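Local coordinates for CELL WALL surface anchor family protein (Streptococcus pneumoniae, PDB 2WW8) that acts as the pilus adhesin of the pneumococcus, probably recognising host cells through a metal-bearing domain that resembles the inserted domain of integrins, at residues F358-L363 with M392-N397; N420-L425 with Y522-I527; V534-I539 with S558-P563. All coordinates share one frame; numbering follows the deposited sequence.

Contact 1. Residues F358-L363 with M392-N397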
ATOM      1  N   PHE A 358     -28.158 -35.792 -14.970  1.00 14.66           N
ATOM      2  CA  PHE A 358     -28.487 -35.901 -16.409  1.00 14.05           C
ATOM      3  C   PHE A 358     -27.283 -35.441 -17.257  1.00 14.79           C
ATOM      4  O   PHE A 358     -27.243 -34.344 -17.779  1.00 14.22           O
ATOM      5  CB  PHE A 358     -29.707 -35.068 -16.756  1.00 13.49           C
ATOM      6  CG  PHE A 358     -30.320 -35.336 -18.113  1.00 12.13           C
ATOM      7  CD1 PHE A 358     -29.746 -36.229 -19.039  1.00 11.53           C
ATOM      8  CD2 PHE A 358     -31.548 -34.769 -18.402  1.00 10.58           C
ATOM      9  CE1 PHE A 358     -30.372 -36.471 -20.277  1.00 12.17           C
ATOM     10  CE2 PHE A 358     -32.197 -35.005 -19.637  1.00 11.90           C
ATOM     11  CZ  PHE A 358     -31.616 -35.840 -20.593  1.00 10.99           C
ATOM     12  N   THR A 359     -26.281 -36.316 -17.303  1.00 14.87           N
ATOM     13  CA  THR A 359     -24.950 -35.994 -17.838  1.00 13.97           C
ATOM     14  C   THR A 359     -25.082 -35.640 -19.326  1.00 15.58           C
ATOM     15  O   THR A 359     -24.497 -34.655 -19.767  1.00 14.69           O
ATOM     16  CB  THR A 359     -24.034 -37.240 -17.733  1.00 13.70           C
ATOM     17  OG1 THR A 359     -24.039 -37.651 -16.366  1.00 14.71           O
ATOM     18  CG2 THR A 359     -22.538 -36.889 -18.110  1.00 13.30           C
ATOM     19  N   GLN A 360     -25.905 -36.377 -20.071  1.00 12.87           N
ATOM     20  CA  GLN A 360     -26.011 -36.127 -21.512  1.00 14.34           C
ATOM     21  C   GLN A 360     -26.418 -34.714 -21.874  1.00 14.86           C
ATOM     22  O   GLN A 360     -25.922 -34.073 -22.807  1.00 13.01           O
ATOM     23  CB  GLN A 360     -27.045 -37.096 -22.087  1.00 14.10           C
ATOM     24  CG  GLN A 360     -27.115 -37.030 -23.577  1.00 15.12           C
ATOM     25  CD  GLN A 360     -28.146 -38.022 -24.152  1.00 18.19           C
ATOM     26  OE1 GLN A 360     -28.888 -38.742 -23.437  1.00 14.56           O
ATOM     27  NE2 GLN A 360     -28.190 -38.031 -25.510  1.00 15.94           N
ATOM     28  N   LYS A 361     -27.348 -34.201 -21.084  1.00 13.81           N
ATOM     29  CA  LYS A 361     -27.887 -32.875 -21.315  1.00 14.75           C
ATOM     30  C   LYS A 361     -26.811 -31.796 -21.078  1.00 15.36           C
ATOM     31  O   LYS A 361     -26.742 -30.768 -21.781  1.00 14.46           O
ATOM     32  CB  LYS A 361     -29.131 -32.658 -20.409  1.00 15.76           C
ATOM     33  CG  LYS A 361     -29.901 -31.325 -20.646  1.00 13.88           C
ATOM     34  CD  LYS A 361     -31.252 -31.285 -19.856  1.00 15.26           C
ATOM     35  CE  LYS A 361     -32.156 -30.157 -20.453  1.00 14.31           C
ATOM     36  NZ  LYS A 361     -33.476 -30.088 -19.759  1.00 17.01           N
ATOM     37  N   ALA A 362     -25.959 -32.050 -20.102  1.00 14.75           N
ATOM     38  CA  ALA A 362     -24.871 -31.152 -19.817  1.00 15.28           C
ATOM     39  C   ALA A 362     -23.842 -31.171 -20.944  1.00 14.04           C
ATOM     40  O   ALA A 362     -23.369 -30.115 -21.324  1.00 13.51           O
ATOM     41  CB  ALA A 362     -24.174 -31.594 -18.512  1.00 14.63           C
ATOM     42  N   LEU A 363     -23.448 -32.360 -21.399  1.00 14.22           N
ATOM     43  CA  LEU A 363     -22.511 -32.501 -22.518  1.00 15.43           C
ATOM     44  C   LEU A 363     -23.124 -31.816 -23.752  1.00 13.98           C
ATOM     45  O   LEU A 363     -22.428 -31.123 -24.496  1.00 12.10           O
ATOM     46  CB  LEU A 363     -22.251 -33.998 -22.772  1.00 16.03           C
ATOM     47  CG  LEU A 363     -21.374 -34.703 -21.740  1.00 16.50           C
ATOM     48  CD1 LEU A 363     -21.465 -36.244 -21.953  1.00 17.13           C
ATOM     49  CD2 LEU A 363     -19.911 -34.206 -21.718  1.00 14.36           C
ATOM     50  N   MET A 392     -30.085 -40.380 -15.702  1.00 12.95           N
ATOM     51  CA  MET A 392     -31.043 -39.945 -16.673  1.00 12.70           C
ATOM     52  C   MET A 392     -30.389 -39.892 -18.059  1.00 14.18           C
ATOM     53  O   MET A 392     -29.176 -39.667 -18.154  1.00 14.72           O
ATOM     54  CB  MET A 392     -31.477 -38.502 -16.312  1.00 11.63           C
ATOM     55  CG  MET A 392     -32.301 -38.570 -15.024  1.00 13.40           C
ATOM     56  SD  MET A 392     -32.886 -36.928 -14.459  1.00 17.38           S
ATOM     57  CE  MET A 392     -34.195 -36.582 -15.625  1.00 18.37           C
ATOM     58  N   SER A 393     -31.170 -40.027 -19.120  1.00 12.95           N
ATOM     59  CA  SER A 393     -30.585 -39.903 -20.470  1.00 12.63           C
ATOM     60  C   SER A 393     -31.764 -39.609 -21.409  1.00 14.82           C
ATOM     61  O   SER A 393     -32.937 -39.834 -21.037  1.00 15.32           O
ATOM     62  CB  SER A 393     -29.892 -41.241 -20.854  1.00 13.27           C
ATOM     63  OG  SER A 393     -30.786 -42.338 -20.695  1.00 14.16           O
ATOM     64  N   TYR A 394     -31.494 -39.131 -22.622  1.00 13.79           N
ATOM     65  CA  TYR A 394     -32.535 -39.011 -23.662  1.00 13.54           C
ATOM     66  C   TYR A 394     -32.708 -40.354 -24.366  1.00 12.24           C
ATOM     67  O   TYR A 394     -31.745 -41.071 -24.523  1.00 14.01           O
ATOM     68  CB  TYR A 394     -32.204 -37.943 -24.695  1.00 12.29           C
ATOM     69  CG  TYR A 394     -32.361 -36.517 -24.157  1.00 12.48           C
ATOM     70  CD1 TYR A 394     -33.604 -35.981 -23.860  1.00 14.46           C
ATOM     71  CD2 TYR A 394     -31.261 -35.683 -24.082  1.00 16.19           C
ATOM     72  CE1 TYR A 394     -33.750 -34.663 -23.423  1.00 11.08           C
ATOM     73  CE2 TYR A 394     -31.371 -34.367 -23.702  1.00 15.32           C
ATOM     74  CZ  TYR A 394     -32.609 -33.868 -23.365  1.00 15.63           C
ATOM     75  OH  TYR A 394     -32.659 -32.577 -22.909  1.00 11.68           O
ATOM     76  N   PRO A 395     -33.938 -40.708 -24.751  1.00 12.91           N
ATOM     77  CA  PRO A 395     -34.215 -41.990 -25.403  1.00 13.54           C
ATOM     78  C   PRO A 395     -33.678 -41.962 -26.858  1.00 14.46           C
ATOM     79  O   PRO A 395     -33.765 -40.940 -27.546  1.00 13.11           O
ATOM     80  CB  PRO A 395     -35.763 -42.090 -25.380  1.00 13.21           C
ATOM     81  CG  PRO A 395     -36.238 -40.655 -25.422  1.00 12.31           C
ATOM     82  CD  PRO A 395     -35.160 -39.897 -24.595  1.00 14.30           C
ATOM     83  N   ILE A 396     -33.140 -43.094 -27.290  1.00 13.78           N
ATOM     84  CA  ILE A 396     -32.844 -43.350 -28.674  1.00 14.50           C
ATOM     85  C   ILE A 396     -34.219 -43.532 -29.342  1.00 16.77           C
ATOM     86  O   ILE A 396     -35.149 -44.162 -28.763  1.00 15.93           O
ATOM     87  CB  ILE A 396     -32.025 -44.606 -28.724  1.00 14.93           C
ATOM     88  CG1 ILE A 396     -30.727 -44.328 -27.945  1.00 13.29           C
ATOM     89  CG2 ILE A 396     -31.821 -45.132 -30.190  1.00 11.65           C
ATOM     90  CD1 ILE A 396     -29.847 -45.562 -27.752  1.00 12.09           C
ATOM     91  N   ASN A 397     -34.341 -42.949 -30.539  1.00 15.97           N
ATOM     92  CA  ASN A 397     -35.636 -42.826 -31.218  1.00 15.46           C
ATOM     93  C   ASN A 397     -35.975 -44.093 -32.007  1.00 15.16           C
ATOM     94  O   ASN A 397     -36.003 -44.064 -33.222  1.00 14.44           O
ATOM     95  CB  ASN A 397     -35.639 -41.547 -32.077  1.00 15.18           C
ATOM     96  CG  ASN A 397     -36.930 -41.330 -32.841  1.00 16.07           C
ATOM     97  OD1 ASN A 397     -37.990 -41.560 -32.316  1.00 14.31           O
ATOM     98  ND2 ASN A 397     -36.842 -40.947 -34.101  1.00 16.30           N
TER
HETATM   99  O   HOH W   1     -27.011 -38.823 -19.325  1.00 17.20           O

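Contact 2. Residues N420-L425 with Y522-I527. With CA (calcium ion), chain C.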
ATOM      1  N   ASN A 420     -17.668 -42.209 -36.628  1.00 14.41           N
ATOM      2  CA  ASN A 420     -16.632 -43.208 -36.287  1.00 14.80           C
ATOM      3  C   ASN A 420     -17.336 -44.553 -36.156  1.00 15.81           C
ATOM      4  O   ASN A 420     -16.774 -45.537 -35.719  1.00 14.84           O
ATOM      5  CB  ASN A 420     -15.886 -42.756 -35.017  1.00 15.19           C
ATOM      6  CG  ASN A 420     -15.011 -41.509 -35.266  1.00 22.31           C
ATOM      7  OD1 ASN A 420     -14.395 -41.361 -36.346  1.00 28.77           O
ATOM      8  ND2 ASN A 420     -14.933 -40.609 -34.276  1.00 28.31           N
ATOM      9  N   LYS A 421     -18.577 -44.604 -36.626  1.00 15.10           N
ATOM     10  CA  LYS A 421     -19.380 -45.821 -36.647  1.00 16.65           C
ATOM     11  C   LYS A 421     -19.513 -46.452 -35.251  1.00 16.68           C
ATOM     12  O   LYS A 421     -19.678 -47.671 -35.128  1.00 18.49           O
ATOM     13  CB  LYS A 421     -18.857 -46.848 -37.666  1.00 15.04           C
ATOM     14  CG  LYS A 421     -18.587 -46.336 -39.099  1.00 19.89           C
ATOM     15  CD  LYS A 421     -19.688 -45.484 -39.745  1.00 27.06           C
ATOM     16  CE  LYS A 421     -19.136 -44.284 -40.611  1.00 31.04           C
ATOM     17  NZ  LYS A 421     -20.125 -43.163 -40.895  1.00 23.28           N
ATOM     18  N   ASP A 422     -19.455 -45.624 -34.218  1.00 13.96           N
ATOM     19  CA  ASP A 422     -19.403 -46.082 -32.821  1.00 14.63           C
ATOM     20  C   ASP A 422     -20.377 -45.361 -31.890  1.00 14.31           C
ATOM     21  O   ASP A 422     -20.291 -45.501 -30.650  1.00 12.50           O
ATOM     22  CB  ASP A 422     -17.996 -45.941 -32.207  1.00 13.48           C
ATOM     23  CG  ASP A 422     -17.446 -44.506 -32.236  1.00 19.02           C
ATOM     24  OD1 ASP A 422     -18.202 -43.610 -32.670  1.00 15.58           O
ATOM     25  OD2 ASP A 422     -16.259 -44.245 -31.867  1.00 23.14           O
ATOM     26  N   GLY A 423     -21.291 -44.589 -32.471  1.00 13.74           N
ATOM     27  CA  GLY A 423     -22.177 -43.758 -31.687  1.00 13.41           C
ATOM     28  C   GLY A 423     -23.459 -43.425 -32.406  1.00 13.22           C
ATOM     29  O   GLY A 423     -23.747 -44.011 -33.436  1.00 12.44           O
ATOM     30  N   ILE A 424     -24.195 -42.486 -31.833  1.00 12.52           N
ATOM     31  CA  ILE A 424     -25.509 -42.132 -32.329  1.00 12.82           C
ATOM     32  C   ILE A 424     -25.575 -40.607 -32.480  1.00 13.14           C
ATOM     33  O   ILE A 424     -25.308 -39.887 -31.550  1.00 12.92           O
ATOM     34  CB  ILE A 424     -26.636 -42.670 -31.381  1.00 13.22           C
ATOM     35  CG1 ILE A 424     -26.567 -44.219 -31.297  1.00 14.16           C
ATOM     36  CG2 ILE A 424     -28.025 -42.228 -31.921  1.00 13.16           C
ATOM     37  CD1 ILE A 424     -27.482 -44.801 -30.160  1.00 13.74           C
ATOM     38  N   LEU A 425     -25.980 -40.143 -33.654  1.00 13.76           N
ATOM     39  CA  LEU A 425     -26.201 -38.728 -33.924  1.00 13.40           C
ATOM     40  C   LEU A 425     -27.320 -38.162 -33.062  1.00 14.12           C
ATOM     41  O   LEU A 425     -28.301 -38.842 -32.765  1.00 12.12           O
ATOM     42  CB  LEU A 425     -26.594 -38.582 -35.381  1.00 12.15           C
ATOM     43  CG  LEU A 425     -25.460 -38.802 -36.380  1.00 14.27           C
ATOM     44  CD1 LEU A 425     -25.975 -38.346 -37.709  1.00 10.95           C
ATOM     45  CD2 LEU A 425     -24.214 -38.009 -36.043  1.00 13.05           C
ATOM     46  N   TYR A 522     -23.958 -41.085 -27.452  1.00 13.78           N
ATOM     47  CA  TYR A 522     -24.203 -39.666 -27.706  1.00 12.07           C
ATOM     48  C   TYR A 522     -22.821 -38.954 -27.872  1.00 13.52           C
ATOM     49  O   TYR A 522     -22.571 -38.190 -28.825  1.00 11.55           O
ATOM     50  CB  TYR A 522     -25.028 -38.948 -26.634  1.00 11.34           C
ATOM     51  CG  TYR A 522     -24.754 -37.436 -26.769  1.00 11.74           C
ATOM     52  CD1 TYR A 522     -25.278 -36.667 -27.816  1.00 15.14           C
ATOM     53  CD2 TYR A 522     -23.865 -36.815 -25.901  1.00 14.18           C
ATOM     54  CE1 TYR A 522     -24.943 -35.310 -27.928  1.00  9.39           C
ATOM     55  CE2 TYR A 522     -23.505 -35.464 -26.004  1.00 12.76           C
ATOM     56  CZ  TYR A 522     -24.087 -34.744 -27.020  1.00 13.16           C
ATOM     57  OH  TYR A 522     -23.741 -33.424 -27.169  1.00 19.76           O
ATOM     58  N   TYR A 523     -21.925 -39.199 -26.919  1.00 11.32           N
ATOM     59  CA  TYR A 523     -20.608 -38.548 -26.890  1.00 11.55           C
ATOM     60  C   TYR A 523     -19.821 -38.912 -28.156  1.00 12.64           C
ATOM     61  O   TYR A 523     -19.315 -38.012 -28.865  1.00 11.30           O
ATOM     62  CB  TYR A 523     -19.823 -38.959 -25.632  1.00 11.62           C
ATOM     63  CG  TYR A 523     -18.467 -38.278 -25.527  1.00 11.76           C
ATOM     64  CD1 TYR A 523     -17.343 -38.801 -26.169  1.00 14.12           C
ATOM     65  CD2 TYR A 523     -18.323 -37.113 -24.780  1.00 11.21           C
ATOM     66  CE1 TYR A 523     -16.056 -38.168 -26.077  1.00 14.11           C
ATOM     67  CE2 TYR A 523     -17.077 -36.507 -24.642  1.00 11.95           C
ATOM     68  CZ  TYR A 523     -15.980 -37.019 -25.299  1.00 13.36           C
ATOM     69  OH  TYR A 523     -14.789 -36.324 -25.158  1.00 15.85           O
ATOM     70  N   ASN A 524     -19.715 -40.209 -28.444  1.00 13.89           N
ATOM     71  CA  ASN A 524     -18.997 -40.691 -29.624  1.00 15.49           C
ATOM     72  C   ASN A 524     -19.563 -40.087 -30.907  1.00 14.63           C
ATOM     73  O   ASN A 524     -18.820 -39.769 -31.842  1.00 13.79           O
ATOM     74  CB  ASN A 524     -19.131 -42.217 -29.775  1.00 15.12           C
ATOM     75  CG  ASN A 524     -18.314 -42.966 -28.737  1.00 19.33           C
ATOM     76  OD1 ASN A 524     -17.437 -42.392 -28.098  1.00 14.13           O
ATOM     77  ND2 ASN A 524     -18.607 -44.248 -28.570  1.00 12.47           N
ATOM     78  N   GLY A 525     -20.880 -39.963 -30.933  1.00 10.96           N
ATOM     79  CA  GLY A 525     -21.515 -39.498 -32.169  1.00 11.90           C
ATOM     80  C   GLY A 525     -21.443 -37.995 -32.438  1.00 11.07           C
ATOM     81  O   GLY A 525     -21.475 -37.584 -33.589  1.00 12.08           O
ATOM     82  N   ASN A 526     -21.360 -37.181 -31.386  1.00 11.70           N
ATOM     83  CA  ASN A 526     -21.585 -35.726 -31.507  1.00 12.85           C
ATOM     84  C   ASN A 526     -20.552 -34.849 -30.834  1.00 13.46           C
ATOM     85  O   ASN A 526     -20.562 -33.617 -31.024  1.00 15.35           O
ATOM     86  CB  ASN A 526     -22.941 -35.396 -30.815  1.00 13.28           C
ATOM     87  CG  ASN A 526     -24.085 -36.182 -31.444  1.00 13.61           C
ATOM     88  OD1 ASN A 526     -24.552 -35.850 -32.527  1.00 15.95           O
ATOM     89  ND2 ASN A 526     -24.386 -37.320 -30.854  1.00 10.99           N
ATOM     90  N   ILE A 527     -19.704 -35.454 -30.012  1.00 12.82           N
ATOM     91  CA  ILE A 527     -18.669 -34.673 -29.361  1.00 13.98           C
ATOM     92  C   ILE A 527     -17.275 -35.132 -29.774  1.00 12.84           C
ATOM     93  O   ILE A 527     -16.451 -34.326 -30.148  1.00 14.50           O
ATOM     94  CB  ILE A 527     -18.821 -34.703 -27.847  1.00 11.44           C
ATOM     95  CG1 ILE A 527     -20.090 -33.924 -27.444  1.00 15.03           C
ATOM     96  CG2 ILE A 527     -17.567 -33.998 -27.171  1.00 13.68           C
ATOM     97  CD1 ILE A 527     -20.201 -33.706 -26.006  1.00 18.53           C
TER
HETATM   98 CA    CA C1001     -20.812 -31.570 -31.946  1.00 21.55          CA
HETATM   99  O   HOH W   2     -19.021 -41.453 -34.111  1.00 18.22           O
HETATM  100  O   HOH W   3     -22.850 -32.311 -32.926  1.00 19.77           O
HETATM  101  O   HOH W   4     -20.932 -29.548 -33.268  1.00 18.54           O
HETATM  102  O   HOH W   5     -20.283 -32.742 -34.036  1.00 11.58           O

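Contact 3. Residues V534-I539 with S558-P563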
ATOM      1  N   VAL A 534     -11.308 -32.654 -23.747  1.00 14.29           N
ATOM      2  CA  VAL A 534     -12.367 -32.860 -22.737  1.00 13.30           C
ATOM      3  C   VAL A 534     -11.681 -33.582 -21.577  1.00 14.12           C
ATOM      4  O   VAL A 534     -11.218 -34.731 -21.765  1.00 11.20           O
ATOM      5  CB  VAL A 534     -13.495 -33.762 -23.290  1.00 12.08           C
ATOM      6  CG1 VAL A 534     -14.613 -33.872 -22.245  1.00 11.54           C
ATOM      7  CG2 VAL A 534     -14.048 -33.153 -24.607  1.00 14.30           C
ATOM      8  N   PHE A 535     -11.681 -32.911 -20.431  1.00 12.85           N
ATOM      9  CA  PHE A 535     -11.101 -33.380 -19.158  1.00 12.23           C
ATOM     10  C   PHE A 535     -12.232 -33.617 -18.139  1.00 13.60           C
ATOM     11  O   PHE A 535     -13.133 -32.792 -18.042  1.00 13.54           O
ATOM     12  CB  PHE A 535     -10.232 -32.258 -18.586  1.00 11.02           C
ATOM     13  CG  PHE A 535      -9.084 -31.889 -19.470  1.00 10.41           C
ATOM     14  CD1 PHE A 535      -8.035 -32.784 -19.668  1.00 14.62           C
ATOM     15  CD2 PHE A 535      -9.049 -30.642 -20.104  1.00  8.63           C
ATOM     16  CE1 PHE A 535      -6.916 -32.465 -20.482  1.00 13.07           C
ATOM     17  CE2 PHE A 535      -7.904 -30.308 -20.934  1.00 12.19           C
ATOM     18  CZ  PHE A 535      -6.872 -31.234 -21.149  1.00 12.52           C
ATOM     19  N   THR A 536     -12.197 -34.727 -17.415  1.00 11.52           N
ATOM     20  CA  THR A 536     -13.217 -35.093 -16.456  1.00 13.21           C
ATOM     21  C   THR A 536     -12.503 -35.331 -15.125  1.00 13.75           C
ATOM     22  O   THR A 536     -11.558 -36.154 -14.985  1.00 12.64           O
ATOM     23  CB  THR A 536     -13.965 -36.365 -16.912  1.00 13.26           C
ATOM     24  OG1 THR A 536     -14.446 -36.129 -18.252  1.00 19.05           O
ATOM     25  CG2 THR A 536     -15.204 -36.660 -16.018  1.00 14.35           C
ATOM     26  N   VAL A 537     -12.929 -34.562 -14.139  1.00 12.88           N
ATOM     27  CA  VAL A 537     -12.464 -34.766 -12.754  1.00 14.19           C
ATOM     28  C   VAL A 537     -13.674 -35.322 -11.995  1.00 13.02           C
ATOM     29  O   VAL A 537     -14.676 -34.590 -11.831  1.00 13.58           O
ATOM     30  CB  VAL A 537     -11.938 -33.440 -12.154  1.00 14.28           C
ATOM     31  CG1 VAL A 537     -11.584 -33.542 -10.671  1.00 16.11           C
ATOM     32  CG2 VAL A 537     -10.647 -32.989 -12.899  1.00 12.99           C
ATOM     33  N   GLY A 538     -13.609 -36.607 -11.644  1.00 13.65           N
ATOM     34  CA  GLY A 538     -14.614 -37.256 -10.790  1.00 13.20           C
ATOM     35  C   GLY A 538     -14.323 -37.055  -9.305  1.00 14.94           C
ATOM     36  O   GLY A 538     -13.163 -36.952  -8.849  1.00 14.26           O
ATOM     37  N   ILE A 539     -15.403 -36.940  -8.532  1.00 16.09           N
ATOM     38  CA  ILE A 539     -15.272 -36.780  -7.084  1.00 14.22           C
ATOM     39  C   ILE A 539     -15.855 -38.039  -6.411  1.00 15.52           C
ATOM     40  O   ILE A 539     -17.072 -38.162  -6.260  1.00 13.41           O
ATOM     41  CB  ILE A 539     -15.988 -35.539  -6.576  1.00 14.36           C
ATOM     42  CG1 ILE A 539     -15.362 -34.275  -7.184  1.00 15.51           C
ATOM     43  CG2 ILE A 539     -15.815 -35.457  -5.051  1.00 15.83           C
ATOM     44  CD1 ILE A 539     -16.403 -33.162  -7.238  1.00 11.77           C
ATOM     45  N   SER A 558     -14.794 -42.723 -21.262  1.00 14.39           N
ATOM     46  CA  SER A 558     -15.386 -42.716 -22.603  1.00 13.09           C
ATOM     47  C   SER A 558     -16.080 -41.388 -22.835  1.00 13.15           C
ATOM     48  O   SER A 558     -16.399 -41.086 -23.973  1.00 14.90           O
ATOM     49  CB  SER A 558     -16.459 -43.806 -22.762  1.00 12.77           C
ATOM     50  OG  SER A 558     -17.659 -43.391 -22.095  1.00 17.52           O
ATOM     51  N   ILE A 559     -16.338 -40.582 -21.806  1.00 11.36           N
ATOM     52  CA  ILE A 559     -16.813 -39.225 -22.105  1.00 10.59           C
ATOM     53  C   ILE A 559     -15.743 -38.186 -21.856  1.00 12.88           C
ATOM     54  O   ILE A 559     -16.048 -37.038 -21.549  1.00 14.05           O
ATOM     55  CB  ILE A 559     -18.115 -38.881 -21.369  1.00 12.03           C
ATOM     56  CG1 ILE A 559     -17.929 -38.957 -19.836  1.00 13.70           C
ATOM     57  CG2 ILE A 559     -19.279 -39.819 -21.839  1.00 10.69           C
ATOM     58  CD1 ILE A 559     -18.865 -38.063 -19.059  1.00 14.50           C
ATOM     59  N   SER A 560     -14.482 -38.596 -21.968  1.00 13.49           N
ATOM     60  CA  SER A 560     -13.349 -37.672 -21.941  1.00 13.43           C
ATOM     61  C   SER A 560     -12.628 -37.888 -23.271  1.00 12.80           C
ATOM     62  O   SER A 560     -12.819 -38.936 -23.896  1.00 13.28           O
ATOM     63  CB  SER A 560     -12.350 -38.079 -20.831  1.00 13.75           C
ATOM     64  OG  SER A 560     -13.010 -38.127 -19.579  1.00 14.49           O
ATOM     65  N   SER A 561     -11.747 -36.977 -23.683  1.00 11.72           N
ATOM     66  CA  SER A 561     -11.159 -37.045 -25.043  1.00 11.67           C
ATOM     67  C   SER A 561     -10.085 -38.132 -25.173  1.00 12.96           C
ATOM     68  O   SER A 561      -9.756 -38.537 -26.273  1.00 14.90           O
ATOM     69  CB  SER A 561     -10.709 -35.666 -25.559  1.00 11.65           C
ATOM     70  OG  SER A 561      -9.746 -35.080 -24.658  1.00 12.21           O
ATOM     71  N   LYS A 562      -9.521 -38.612 -24.065  1.00 14.59           N
ATOM     72  CA  LYS A 562      -8.736 -39.864 -24.038  1.00 14.15           C
ATOM     73  C   LYS A 562      -8.798 -40.417 -22.606  1.00 14.69           C
ATOM     74  O   LYS A 562      -9.173 -39.678 -21.706  1.00 14.34           O
ATOM     75  CB  LYS A 562      -7.302 -39.608 -24.444  1.00 15.06           C
ATOM     76  CG  LYS A 562      -6.577 -38.725 -23.492  1.00 17.77           C
ATOM     77  CD  LYS A 562      -5.126 -38.554 -23.997  1.00 19.72           C
ATOM     78  CE  LYS A 562      -4.813 -37.106 -23.739  1.00 20.06           C
ATOM     79  NZ  LYS A 562      -3.362 -36.939 -23.839  1.00 22.47           N
ATOM     80  N   PRO A 563      -8.459 -41.698 -22.384  1.00 13.52           N
ATOM     81  CA  PRO A 563      -8.721 -42.278 -21.033  1.00 12.76           C
ATOM     82  C   PRO A 563      -7.945 -41.599 -19.897  1.00 12.67           C
ATOM     83  O   PRO A 563      -8.547 -41.385 -18.843  1.00 16.45           O
ATOM     84  CB  PRO A 563      -8.443 -43.812 -21.179  1.00 13.08           C
ATOM     85  CG  PRO A 563      -8.340 -44.063 -22.719  1.00 14.88           C
ATOM     86  CD  PRO A 563      -8.202 -42.693 -23.446  1.00 12.36           C
TER
HETATM   87  O   HOH W   6     -16.703 -35.363 -19.484  1.00 13.51           O

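Contact 1. Residues F358-L363 with M392-N397
Phe358 and Tyr394 meet edge to face. The CZ end of the phenyl ring points at the middle of the tyrosine ring, with centroids 4.7 Å apart and planes at 58°, and the closest atoms, Phe358 CZ and Tyr394 CE2, are 3.4 Å apart. Phe358 occupies the N-cap position of helix 359-373, and its CG lies trans to the backbone N (chi1 -167°), which swings the ring out to Tyr394. Over one face of the Phe358 ring stands Met392 CB, a CH-pi contact at 4.2 Å from the ring centroid, with Met392 SD set obliquely in a marginal Met-aromatic contact; over the other, from the first helical turn, lies Lys361 CB.

Beside the rings, Gln360 reaches across with a fully extended chain. Its OE1 accepts the backbone N-H of Tyr394 at 2.8 Å from N, nearly straight at 165°, although the donor is tilted from the carbonyl plane. A water bridges the two backbones, accepting from Gln360 N at 2.8 Å and donating to Met392 O at 2.6 Å. Further out, the aliphatic end of Lys361 runs past Tyr394 OH, with CE 3.5 Å from that oxygen, and both polar ends converge on Glu437.

The contact joins the start of helix 359-373 to the chain leaving short strand 392-393, the Phe358 side chain about 11 Å from the bound magnesium ion. In this buried setting the two rings and Met392 CB supply the apolar packing, while one glutamine carbonyl and one water satisfy backbone polar groups; Glu437 would probably balance the lysine charge.

Contact 2. Residues N420-L425 with Y522-I527
Asn526 ND2 donates to two backbone carbonyls at once: Ile424 O across the contact, 2.8 Å from ND2, and Tyr522 O one turn back in its own helix, 2.9 Å from ND2. Both oxygens receive the amide in the carbonyl plane, on a lone pair, although the bond to Ile424 is the more bent. With CG trans to the carbonyl carbon (chi1 -58°), the amide lies back along the helix end, and the two acceptors together fix its rotation. Its OD1 is occupied as well, accepting from Leu426 N, so the whole amide group is tied to the loop.

A second asparagine holds the loop two residues earlier. Asn524 ND2 reaches Asp422 O at 3.0 Å with an angle of 161°; here the acceptor lies in the amide plane, but the donor stands above the carbonyl plane. The Asp422 carboxylate stacks over this amide, the planes 24° apart, and brings OD1 to within 3.3 Å of Asn524 CB. The same OD1 shares a water with Asn524 O, 2.8 Å from that water, and with Asn420 N.

Between the two asparagines the chains come close at glycines: the CA atoms of Gly423 and Gly525 are 4.3 Å apart, and neither carries a side chain to keep them apart. Beyond the glycines, Leu425 CD2 lies 3.7 Å from Gly525 O.

Asn526 O binds calcium at 2.3 Å, in a site completed by Asp367, Asp530 and waters. Residues 420-425 run alongside the last part of helix 516-526; Ile424 packs on helix 407-416, while Tyr522 leans on helix 359-373.

Contact 3. Residues V534-I539 with S558-P563
Val534 and Ser561 are joined by a pair of hydrogen bonds. Ser561 N donates to Val534 O at 3.0 Å, and Val534 N donates to Ser561 OG, also at 3.0 Å and almost perfectly straight at 176°. The serine thus answers both polar groups of one strand residue, one with its backbone and one with its side chain. Its OG sits between the backbone N and the carbonyl carbon (chi1 58°), which turns the hydroxyl onto the strand's N-H.

Hydroxyl contacts form a second group. Thr536 OG1 and Ser560 OG approach to 2.8 Å, and Ser560 OG also bonds Met556 O in the preceding helix. A water lies 2.7 Å from Thr536 OG1 and donates to Ile559 O, likewise at 2.7 Å, bridging a pair whose own atoms, OG1 and O, are 3.8 Å apart.

Van der Waals contact is slighter: Val534 CG1 rests 3.5 Å from the carbonyl oxygen of Ile559, and the CB atoms of Val534 and Ser561 are 4.1 Å apart.

Strand 533-539 belongs to the five-stranded parallel sheet, and helix 549-558 carries the chain over to its neighbour, strand 566-569, in a beta-alpha-beta crossover. Residues 558-563 form the loop returning from that helix, pinned at the N-terminal end of strand 533-539. Phe535 stacks on Tyr582 of helix 575-583, while Val534 and Ile559 pack against Tyr523 of helix 516-526.

Overall arrangement
The three contacts follow one another along the chain, each closing before the next opens, and all lie in the domain built round the parallel sheet 269-275, 225-232, 379-386, 533-539, 566-569. Their centres are about 13 Å (contacts 1 and 2), 17 Å (1 and 3) and 16 Å (2 and 3) apart. Contacts 1 and 2 touch where Ile396 CD1 meets Ile424 CD1 at 3.5 Å and where Tyr522 of helix 516-526 packs on Gln360; contacts 1 and 3 touch where Ile559 meets Thr359 and Leu363. The domain also holds a calcium ion, bound by Asn526 within contact 2, and the magnesium site of Ser234, Ser236 and Asp387, consistent with an integrin-like recognition domain.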